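Local structure of 6-phosphogluconate dehydrogenase (Decarboxylating) (Geobacter metallireducens, 4E21) at residues V111-G114 with G115-Y119; R165-P168 with V169-L173; V318-H321 with V322-A326; E336-F339 with A340-L344. The protein probably catalyses the NADP-linked oxidative decarboxylation of 6-phosphogluconate to ribulose 5-phosphate, a step of the pentose phosphate pathway. One frame throughout, in Å; residues are numbered along the deposited sequence.

Contact 1. Residues V111-G114 with G115-Y119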
loop_
_atom_site.group_PDB
_atom_site.type_symbol
_atom_site.label_atom_id
_atom_site.label_comp_id
_atom_site.label_asym_id
_atom_site.label_seq_id
_atom_site.Cartn_x
_atom_site.Cartn_y
_atom_site.Cartn_z
ATOM N N VAL B 111 13.322 -13.805 -36.997
ATOM C CA VAL B 111 13.790 -14.301 -35.703
ATOM C C VAL B 111 12.773 -13.918 -34.625
ATOM O O VAL B 111 12.333 -12.770 -34.526
ATOM C CB VAL B 111 15.198 -13.741 -35.351
ATOM C CG1 VAL B 111 15.681 -14.236 -33.971
ATOM C CG2 VAL B 111 16.194 -14.131 -36.408
ATOM N N ILE B 112 12.367 -14.894 -33.837
ATOM C CA ILE B 112 11.394 -14.655 -32.795
ATOM C C ILE B 112 12.046 -14.825 -31.429
ATOM O O ILE B 112 12.696 -15.841 -31.187
ATOM C CB ILE B 112 10.231 -15.629 -32.935
ATOM C CG1 ILE B 112 9.620 -15.477 -34.334
ATOM C CG2 ILE B 112 9.194 -15.423 -31.793
ATOM C CD1 ILE B 112 8.917 -16.704 -34.808
ATOM N N ASP B 113 11.910 -13.827 -30.560
ATOM C CA ASP B 113 12.324 -13.982 -29.155
ATOM C C ASP B 113 11.073 -14.193 -28.304
ATOM O O ASP B 113 10.239 -13.293 -28.142
ATOM C CB ASP B 113 13.093 -12.761 -28.668
ATOM C CG ASP B 113 13.504 -12.871 -27.205
ATOM O OD1 ASP B 113 13.372 -13.959 -26.617
ATOM O OD2 ASP B 113 13.976 -11.860 -26.646
ATOM N N GLY B 114 10.923 -15.410 -27.807
ATOM C CA GLY B 114 9.738 -15.804 -27.089
ATOM C C GLY B 114 9.984 -15.882 -25.600
ATOM O O GLY B 114 9.096 -16.252 -24.846
ATOM N N GLY B 115 11.186 -15.521 -25.172
ATOM C CA GLY B 115 11.529 -15.588 -23.763
ATOM C C GLY B 115 11.112 -14.338 -23.011
ATOM O O GLY B 115 10.317 -13.534 -23.502
ATOM N N ASN B 116 11.673 -14.176 -21.817
ATOM C CA ASN B 116 11.376 -13.047 -20.948
ATOM C C ASN B 116 12.361 -11.898 -21.105
ATOM O O ASN B 116 13.113 -11.583 -20.195
ATOM C CB ASN B 116 11.362 -13.530 -19.504
ATOM C CG ASN B 116 10.319 -14.598 -19.274
ATOM O OD1 ASN B 116 9.128 -14.363 -19.486
ATOM N ND2 ASN B 116 10.756 -15.786 -18.848
ATOM N N SER B 117 12.367 -11.285 -22.280
ATOM C CA SER B 117 13.202 -10.126 -22.526
ATOM C C SER B 117 12.417 -8.882 -22.150
ATOM O O SER B 117 11.188 -8.885 -22.212
ATOM C CB SER B 117 13.598 -10.073 -24.007
ATOM O OG SER B 117 14.667 -10.967 -24.272
ATOM N N HIS B 118 13.123 -7.827 -21.753
ATOM C CA HIS B 118 12.485 -6.550 -21.515
ATOM C C HIS B 118 12.229 -5.833 -22.850
ATOM O O HIS B 118 13.109 -5.763 -23.706
ATOM C CB HIS B 118 13.330 -5.682 -20.588
ATOM C CG HIS B 118 12.661 -4.397 -20.212
ATOM N ND1 HIS B 118 12.840 -3.227 -20.919
ATOM C CD2 HIS B 118 11.766 -4.113 -19.233
ATOM C CE1 HIS B 118 12.114 -2.269 -20.370
ATOM N NE2 HIS B 118 11.446 -2.781 -19.351
ATOM N N TYR B 119 11.032 -5.297 -23.030
ATOM C CA TYR B 119 10.653 -4.740 -24.326
ATOM C C TYR B 119 11.596 -3.665 -24.867
ATOM O O TYR B 119 11.744 -3.542 -26.073
ATOM C CB TYR B 119 9.213 -4.218 -24.307
ATOM C CG TYR B 119 9.078 -2.849 -23.693
ATOM C CD1 TYR B 119 8.999 -1.714 -24.493
ATOM C CD2 TYR B 119 9.032 -2.685 -22.305
ATOM C CE1 TYR B 119 8.870 -0.450 -23.932
ATOM C CE2 TYR B 119 8.915 -1.426 -21.729
ATOM C CZ TYR B 119 8.826 -0.310 -22.548
ATOM O OH TYR B 119 8.708 0.954 -21.989
#

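Contact 2. Residues R165-P168 with V169-L173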
loop_
_atom_site.group_PDB
_atom_site.type_symbol
_atom_site.label_atom_id
_atom_site.label_comp_id
_atom_site.label_asym_id
_atom_site.label_seq_id
_atom_site.Cartn_x
_atom_site.Cartn_y
_atom_site.Cartn_z
ATOM N N ARG B 165 2.982 -13.693 -41.879
ATOM C CA ARG B 165 3.713 -14.865 -42.337
ATOM C C ARG B 165 3.739 -15.927 -41.241
ATOM O O ARG B 165 3.721 -17.125 -41.519
ATOM C CB ARG B 165 5.146 -14.505 -42.778
ATOM C CG ARG B 165 5.257 -13.985 -44.217
ATOM C CD ARG B 165 6.692 -14.107 -44.785
ATOM N NE ARG B 165 7.554 -12.977 -44.429
ATOM C CZ ARG B 165 8.880 -13.055 -44.286
ATOM N NH1 ARG B 165 9.511 -14.217 -44.454
ATOM N NH2 ARG B 165 9.579 -11.975 -43.950
ATOM N N LEU B 166 3.765 -15.495 -39.984
ATOM C CA LEU B 166 3.899 -16.440 -38.883
ATOM C C LEU B 166 2.565 -17.043 -38.426
ATOM O O LEU B 166 2.545 -17.911 -37.550
ATOM C CB LEU B 166 4.617 -15.778 -37.701
ATOM C CG LEU B 166 6.122 -15.518 -37.849
ATOM C CD1 LEU B 166 6.611 -14.654 -36.700
ATOM C CD2 LEU B 166 6.897 -16.827 -37.925
ATOM N N ASP B 167 1.460 -16.592 -39.011
ATOM C CA ASP B 167 0.127 -17.001 -38.538
ATOM C C ASP B 167 -0.073 -18.498 -38.274
ATOM O O ASP B 167 -0.662 -18.861 -37.264
ATOM C CB ASP B 167 -0.981 -16.474 -39.448
ATOM C CG ASP B 167 -2.291 -16.290 -38.706
ATOM O OD1 ASP B 167 -2.323 -15.542 -37.698
ATOM O OD2 ASP B 167 -3.296 -16.888 -39.134
ATOM N N PRO B 168 0.405 -19.376 -39.179
ATOM C CA PRO B 168 0.210 -20.821 -38.954
ATOM C C PRO B 168 0.929 -21.351 -37.711
ATOM O O PRO B 168 0.468 -22.298 -37.062
ATOM C CB PRO B 168 0.808 -21.463 -40.219
ATOM C CG PRO B 168 0.714 -20.404 -41.250
ATOM C CD PRO B 168 0.965 -19.103 -40.511
ATOM N N VAL B 169 2.068 -20.751 -37.391
ATOM C CA VAL B 169 2.817 -21.156 -36.207
ATOM C C VAL B 169 2.076 -20.730 -34.942
ATOM O O VAL B 169 2.031 -21.472 -33.971
ATOM C CB VAL B 169 4.243 -20.584 -36.209
ATOM C CG1 VAL B 169 4.920 -20.834 -34.868
ATOM C CG2 VAL B 169 5.050 -21.189 -37.367
ATOM N N PHE B 170 1.484 -19.544 -34.970
ATOM C CA PHE B 170 0.756 -19.042 -33.807
ATOM C C PHE B 170 -0.532 -19.833 -33.576
ATOM O O PHE B 170 -0.821 -20.248 -32.446
ATOM C CB PHE B 170 0.448 -17.556 -33.955
ATOM C CG PHE B 170 1.662 -16.692 -33.956
ATOM C CD1 PHE B 170 2.743 -17.005 -33.152
ATOM C CD2 PHE B 170 1.722 -15.560 -34.750
ATOM C CE1 PHE B 170 3.871 -16.201 -33.150
ATOM C CE2 PHE B 170 2.834 -14.748 -34.734
ATOM C CZ PHE B 170 3.911 -15.073 -33.942
ATOM N N ARG B 171 -1.288 -20.060 -34.650
ATOM C CA ARG B 171 -2.492 -20.880 -34.576
ATOM C C ARG B 171 -2.251 -22.221 -33.911
ATOM O O ARG B 171 -3.018 -22.638 -33.041
ATOM C CB ARG B 171 -3.043 -21.118 -35.962
ATOM C CG ARG B 171 -4.000 -20.058 -36.391
ATOM C CD ARG B 171 -4.445 -20.312 -37.802
ATOM N NE ARG B 171 -5.876 -20.080 -37.891
ATOM C CZ ARG B 171 -6.415 -18.881 -38.055
ATOM N NH1 ARG B 171 -5.629 -17.810 -38.160
ATOM N NH2 ARG B 171 -7.738 -18.759 -38.121
ATOM N N THR B 172 -1.188 -22.899 -34.323
ATOM C CA THR B 172 -0.853 -24.196 -33.746
ATOM C C THR B 172 -0.530 -24.065 -32.269
ATOM O O THR B 172 -0.979 -24.871 -31.451
ATOM C CB THR B 172 0.349 -24.829 -34.469
ATOM O OG1 THR B 172 -0.006 -25.051 -35.829
ATOM C CG2 THR B 172 0.759 -26.159 -33.834
ATOM N N LEU B 173 0.247 -23.038 -31.937
ATOM C CA LEU B 173 0.742 -22.831 -30.588
ATOM C C LEU B 173 -0.363 -22.398 -29.604
ATOM O O LEU B 173 -0.343 -22.778 -28.441
ATOM C CB LEU B 173 1.833 -21.778 -30.627
ATOM C CG LEU B 173 3.274 -22.200 -30.331
ATOM C CD1 LEU B 173 3.506 -23.656 -30.554
ATOM C CD2 LEU B 173 4.251 -21.335 -31.128
#

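Contact 3. Residues V318-H321 with V322-A326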
loop_
_atom_site.group_PDB
_atom_site.type_symbol
_atom_site.label_atom_id
_atom_site.label_comp_id
_atom_site.label_asym_id
_atom_site.label_seq_id
_atom_site.Cartn_x
_atom_site.Cartn_y
_atom_site.Cartn_z
ATOM N N VAL B 318 1.129 6.239 -13.419
ATOM C CA VAL B 318 -0.063 5.444 -13.098
ATOM C C VAL B 318 -0.037 4.920 -11.656
ATOM O O VAL B 318 0.927 4.279 -11.257
ATOM C CB VAL B 318 -0.184 4.251 -14.064
ATOM C CG1 VAL B 318 -1.329 3.334 -13.669
ATOM C CG2 VAL B 318 -0.344 4.758 -15.517
ATOM N N PRO B 319 -1.093 5.178 -10.865
ATOM C CA PRO B 319 -1.075 4.658 -9.494
ATOM C C PRO B 319 -1.039 3.136 -9.538
ATOM O O PRO B 319 -1.734 2.562 -10.370
ATOM C CB PRO B 319 -2.412 5.138 -8.909
ATOM C CG PRO B 319 -2.851 6.255 -9.804
ATOM C CD PRO B 319 -2.335 5.913 -11.165
ATOM N N ALA B 320 -0.241 2.497 -8.684
ATOM C CA ALA B 320 -0.007 1.061 -8.798
ATOM C C ALA B 320 0.148 0.425 -7.425
ATOM O O ALA B 320 0.962 -0.488 -7.247
ATOM C CB ALA B 320 1.234 0.788 -9.666
ATOM N N HIS B 321 -0.640 0.922 -6.465
ATOM C CA HIS B 321 -0.594 0.439 -5.090
ATOM C C HIS B 321 -0.578 -1.078 -5.018
ATOM O O HIS B 321 0.273 -1.669 -4.357
ATOM C CB HIS B 321 -1.787 0.955 -4.265
ATOM C CG HIS B 321 -1.823 2.445 -4.099
ATOM N ND1 HIS B 321 -1.001 3.117 -3.216
ATOM C CD2 HIS B 321 -2.604 3.387 -4.685
ATOM C CE1 HIS B 321 -1.267 4.412 -3.277
ATOM N NE2 HIS B 321 -2.233 4.600 -4.159
ATOM N N VAL B 322 -1.531 -1.735 -5.669
ATOM C CA VAL B 322 -1.603 -3.155 -5.421
ATOM C C VAL B 322 -0.565 -3.985 -6.157
ATOM O O VAL B 322 -0.026 -4.935 -5.572
ATOM C CB VAL B 322 -3.044 -3.764 -5.479
ATOM C CG1 VAL B 322 -4.139 -2.681 -5.241
ATOM C CG2 VAL B 322 -3.258 -4.580 -6.705
ATOM N N LEU B 323 -0.268 -3.639 -7.408
ATOM C CA LEU B 323 0.812 -4.315 -8.110
ATOM C C LEU B 323 2.126 -4.148 -7.351
ATOM O O LEU B 323 2.892 -5.118 -7.213
ATOM C CB LEU B 323 0.947 -3.868 -9.594
ATOM C CG LEU B 323 -0.319 -3.978 -10.472
ATOM C CD1 LEU B 323 -0.077 -3.634 -11.954
ATOM C CD2 LEU B 323 -0.992 -5.341 -10.330
ATOM N N SER B 324 2.389 -2.944 -6.840
ATOM C CA SER B 324 3.677 -2.705 -6.172
ATOM C C SER B 324 3.741 -3.437 -4.842
ATOM O O SER B 324 4.757 -4.054 -4.489
ATOM C CB SER B 324 3.934 -1.214 -5.959
ATOM O OG SER B 324 3.707 -0.527 -7.170
ATOM N N SER B 325 2.659 -3.349 -4.091
ATOM C CA SER B 325 2.632 -4.016 -2.809
ATOM C C SER B 325 2.781 -5.533 -2.924
ATOM O O SER B 325 3.457 -6.144 -2.107
ATOM C CB SER B 325 1.407 -3.600 -2.035
ATOM O OG SER B 325 1.729 -2.379 -1.386
ATOM N N ALA B 326 2.201 -6.124 -3.966
ATOM C CA ALA B 326 2.357 -7.564 -4.202
ATOM C C ALA B 326 3.823 -7.904 -4.478
ATOM O O ALA B 326 4.347 -8.931 -4.011
ATOM C CB ALA B 326 1.474 -8.037 -5.348
#

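Contact 4. Residues E336-F339 with A340-L344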
loop_
_atom_site.group_PDB
_atom_site.type_symbol
_atom_site.label_atom_id
_atom_site.label_comp_id
_atom_site.label_asym_id
_atom_site.label_seq_id
_atom_site.Cartn_x
_atom_site.Cartn_y
_atom_site.Cartn_z
ATOM N N GLU B 336 14.389 -8.924 2.941
ATOM C CA GLU B 336 14.982 -7.685 2.466
ATOM C C GLU B 336 14.484 -6.487 3.257
ATOM O O GLU B 336 15.051 -5.414 3.170
ATOM C CB GLU B 336 14.691 -7.493 0.977
ATOM C CG GLU B 336 15.247 -8.606 0.098
ATOM C CD GLU B 336 16.771 -8.597 0.051
ATOM O OE1 GLU B 336 17.337 -9.348 -0.778
ATOM O OE2 GLU B 336 17.407 -7.831 0.826
ATOM N N ASP B 337 13.432 -6.679 4.038
ATOM C CA ASP B 337 12.959 -5.651 4.962
ATOM C C ASP B 337 13.775 -5.607 6.262
ATOM O O ASP B 337 13.586 -4.693 7.083
ATOM C CB ASP B 337 11.479 -5.887 5.314
ATOM C CG ASP B 337 11.198 -7.312 5.850
ATOM O OD1 ASP B 337 11.891 -8.308 5.475
ATOM O OD2 ASP B 337 10.236 -7.442 6.638
ATOM N N ASP B 338 14.669 -6.583 6.459
ATOM C CA ASP B 338 15.301 -6.764 7.770
ATOM C C ASP B 338 15.913 -5.496 8.353
ATOM O O ASP B 338 15.729 -5.190 9.535
ATOM C CB ASP B 338 16.349 -7.863 7.768
ATOM C CG ASP B 338 16.937 -8.088 9.163
ATOM O OD1 ASP B 338 16.165 -8.368 10.098
ATOM O OD2 ASP B 338 18.161 -7.957 9.348
ATOM N N PHE B 339 16.620 -4.748 7.520
ATOM C CA PHE B 339 17.265 -3.530 7.985
ATOM C C PHE B 339 16.263 -2.426 8.363
ATOM O O PHE B 339 16.442 -1.744 9.364
ATOM C CB PHE B 339 18.301 -3.020 6.971
ATOM C CG PHE B 339 19.116 -1.880 7.493
ATOM C CD1 PHE B 339 20.202 -2.116 8.326
ATOM C CD2 PHE B 339 18.767 -0.577 7.200
ATOM C CE1 PHE B 339 20.939 -1.076 8.835
ATOM C CE2 PHE B 339 19.497 0.484 7.699
ATOM C CZ PHE B 339 20.600 0.236 8.513
ATOM N N ALA B 340 15.210 -2.248 7.571
ATOM C CA ALA B 340 14.148 -1.315 7.953
ATOM C C ALA B 340 13.545 -1.699 9.307
ATOM O O ALA B 340 13.280 -0.824 10.150
ATOM C CB ALA B 340 13.070 -1.251 6.876
ATOM N N ASN B 341 13.344 -3.005 9.521
ATOM C CA ASN B 341 12.773 -3.506 10.788
ATOM C C ASN B 341 13.643 -3.228 12.016
ATOM O O ASN B 341 13.138 -2.825 13.071
ATOM C CB ASN B 341 12.482 -5.001 10.696
ATOM C CG ASN B 341 11.393 -5.323 9.698
ATOM O OD1 ASN B 341 11.340 -6.428 9.155
ATOM N ND2 ASN B 341 10.516 -4.355 9.445
ATOM N N ARG B 342 14.953 -3.428 11.873
ATOM C CA ARG B 342 15.859 -3.190 12.979
ATOM C C ARG B 342 15.846 -1.715 13.318
ATOM O O ARG B 342 15.892 -1.347 14.482
ATOM C CB ARG B 342 17.279 -3.659 12.676
ATOM C CG ARG B 342 17.463 -5.172 12.590
ATOM C CD ARG B 342 18.886 -5.485 12.075
ATOM N NE ARG B 342 19.100 -6.920 11.933
ATOM C CZ ARG B 342 19.512 -7.718 12.919
ATOM N NH1 ARG B 342 19.670 -9.023 12.702
ATOM N NH2 ARG B 342 19.759 -7.214 14.129
ATOM N N LEU B 343 15.759 -0.869 12.301
ATOM C CA LEU B 343 15.699 0.560 12.539
ATOM C C LEU B 343 14.448 0.986 13.323
ATOM O O LEU B 343 14.515 1.893 14.154
ATOM C CB LEU B 343 15.783 1.330 11.227
ATOM C CG LEU B 343 15.796 2.854 11.412
ATOM C CD1 LEU B 343 17.002 3.284 12.250
ATOM C CD2 LEU B 343 15.775 3.604 10.077
ATOM N N LEU B 344 13.309 0.355 13.046
ATOM C CA LEU B 344 12.084 0.646 13.788
ATOM C C LEU B 344 12.215 0.195 15.248
ATOM O O LEU B 344 11.837 0.920 16.158
ATOM C CB LEU B 344 10.871 -0.034 13.150
ATOM C CG LEU B 344 10.548 0.268 11.690
ATOM C CD1 LEU B 344 9.743 -0.878 11.161
ATOM C CD2 LEU B 344 9.818 1.589 11.477
#

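Contact 1. Residues V111-G114 with G115-Y119
From D113, the last residue of strand 110-113, the backbone bends through G114 and G115 so that S117 CA comes to lie 7.7 Å from D113 CA, far short of an extended four-residue span. The carboxylate of D113 bridges that bend. Its CG stands anti to the backbone N (chi1 178°), which throws the group forward along the chain and turns one oxygen to each of two partners. OD1 accepts the backbone N-H of G115 at 3.1 Å, with an N-H...O angle of 157°. This donor comes from above the carboxylate plane, 41° out of it, and the pairing of a side-chain oxygen with the amide two residues on defines an Asx turn. OD2 offers its syn lone pair to S117 OG at 2.6 Å, and S117 CB follows to 3.2 Å from the same D113 OD2. Each oxygen of this buried carboxylate therefore has a donor of its own, and the group is tied at two points of the loop. R125 adds a weak hydrogen bond to S117 and a long, weak ion pair to D113. N116 points away from D113, weakly bonded to K210, with its side chain about 6 Å from a bound methylpentanediol. The Asx turn closes the C-terminal end of a parallel strand of the Rossmann-type sheet, before helix 119-130, and Gly-Gly-Asn-Ser is consistent with the substrate pocket of 6-phosphogluconate dehydrogenases.

Contact 2. Residues R165-P168 with V169-L173
L166 meets F170 twice, once through its backbone oxygen and once through its side chain. L166 O accepts the backbone N-H of F170 at 3.2 Å, in the carbonyl plane, and takes a weak second bond from V169 N. The same oxygen lies over one face of the F170 ring, 3.7 Å from CD2, while L166 CB touches CE2 at 3.6 Å and CD1 reaches toward CZ. With F170 CG beside its own backbone N (chi1 -66°), the ring is directed back along the chain onto L166. Replacing F170 by an alanine is likely to open a gap beside L166 and to leave W86, L154 and I156 without the ring they pack against. D167 begins helix 167-173, and its oxygen accepts R171 N at 2.9 Å in a nearly straight bond (175°), one of the i to i+4 pairs of an alpha-helical first turn. The two side chains repeat that spacing as a salt bridge. D167 OD2 sits at the guanidinium edge, 2.7 Å from R171 NH1, but its hydrogen bond is bent and weak; the carboxylate and guanidinium planes are 62° apart. A bend at chi3 of R171 brings NH1 round to this edge. D167 OD1 is bonded to Y197, so both carboxylate oxygens have partners, and a negative charge at a helix start probably suits the helix dipole. P168 follows, and its oxygen receives T172 N at 3.3 Å from above the carbonyl plane; the T172 hydroxyl is bonded to H46.

Contact 3. Residues V318-H321 with V322-A326
A chi1 of -49° in S324 sets OG beside its own backbone N and anti to the carbonyl carbon, which carries the hydroxyl back over the helix start to A320 O. S324 OG donates to A320 O at 2.7 Å, and S324 N donates to the same oxygen at 2.9 Å. The two donors approach differently: the amide stands nearly on the line of the C=O bond, whereas the hydroxyl comes from above the carbonyl plane, 44° out of it. A320, the N-cap residue, thus has its oxygen gripped by both polar groups of S324, and A320 CB adds a contact of 3.8 Å to S324 OG. The next backbone bond runs from S325 N to H321 O at 2.9 Å. A320 has no side chain able to cap the helix; the carboxylate of E226 of the second subunit accepts V322 N and L323 N at this helix start. S324 OG is also bonded to Y328 of the third subunit, H321 ND1 and S325 OG each bond the reciprocal residue there, and the H321 ring stacks on H321 of the fourth. With an alanine at S324, Y328 would probably lose this mate and A320 O would keep the amide alone. Within the chain, A320, L323 and S324 rest on helix 305-316, while A326 abuts the long helix 205-232, so this first turn of helix 321-333 packs on its own domain and is itself part of the tetramer interface.

Contact 4. Residues E336-F339 with A340-L344
D338 and R342 form an i to i+4 salt bridge on the early turns of helix 338-350, the C-terminal helix of the all-helical domain. The close-packed part lies on the side of F339 and L343, both of them buried. F339 O accepts L343 N at 3.1 Å. The F339 ring, with CG anti to the backbone N (chi1 -172°), stacks on H232 of the fourth subunit, and L343 packs on L228 of that subunit; this flank is an intersubunit surface. Two residues earlier, D337 O receives N341 N at 3.0 Å, continuing the alpha-helical pattern. The looser side carries the charges, with D338 exposed and R342 only partly covered. The extended chain of R342 leads NE to the carboxylate while NH2 is bonded to L293 O of the fourth subunit, so the guanidinium is held from two directions. The carboxylate and guanidinium planes stand nearly perpendicular, at 89°. At their junction R342 NE donates to D338 OD2 at 2.9 Å with an N-H...O angle of 166°, the oxygen lying close to the guanidinium plane.

The four contacts follow one another along the chain, two in each domain. Contacts 1 and 2 belong to the nucleotide-binding domain; their centres are 17 Å apart, and they touch where I112 CD1 of strand 110-113 packs on L166 CD1 at 3.6 Å. Contacts 3 and 4 start the consecutive helices 321-333 and 338-350 of the C-terminal domain, with centres 21 Å apart and no direct touch. Contact 1 lies about 25 Å, centre to centre, from contact 3, and contacts 2 and 4 are about 50 Å apart. Contact 2 meets no other subunit, contact 1 reaches the second through Y119, and contacts 3 and 4 both touch the third and fourth, so this intersubunit packing lies mostly in the C-terminal domain.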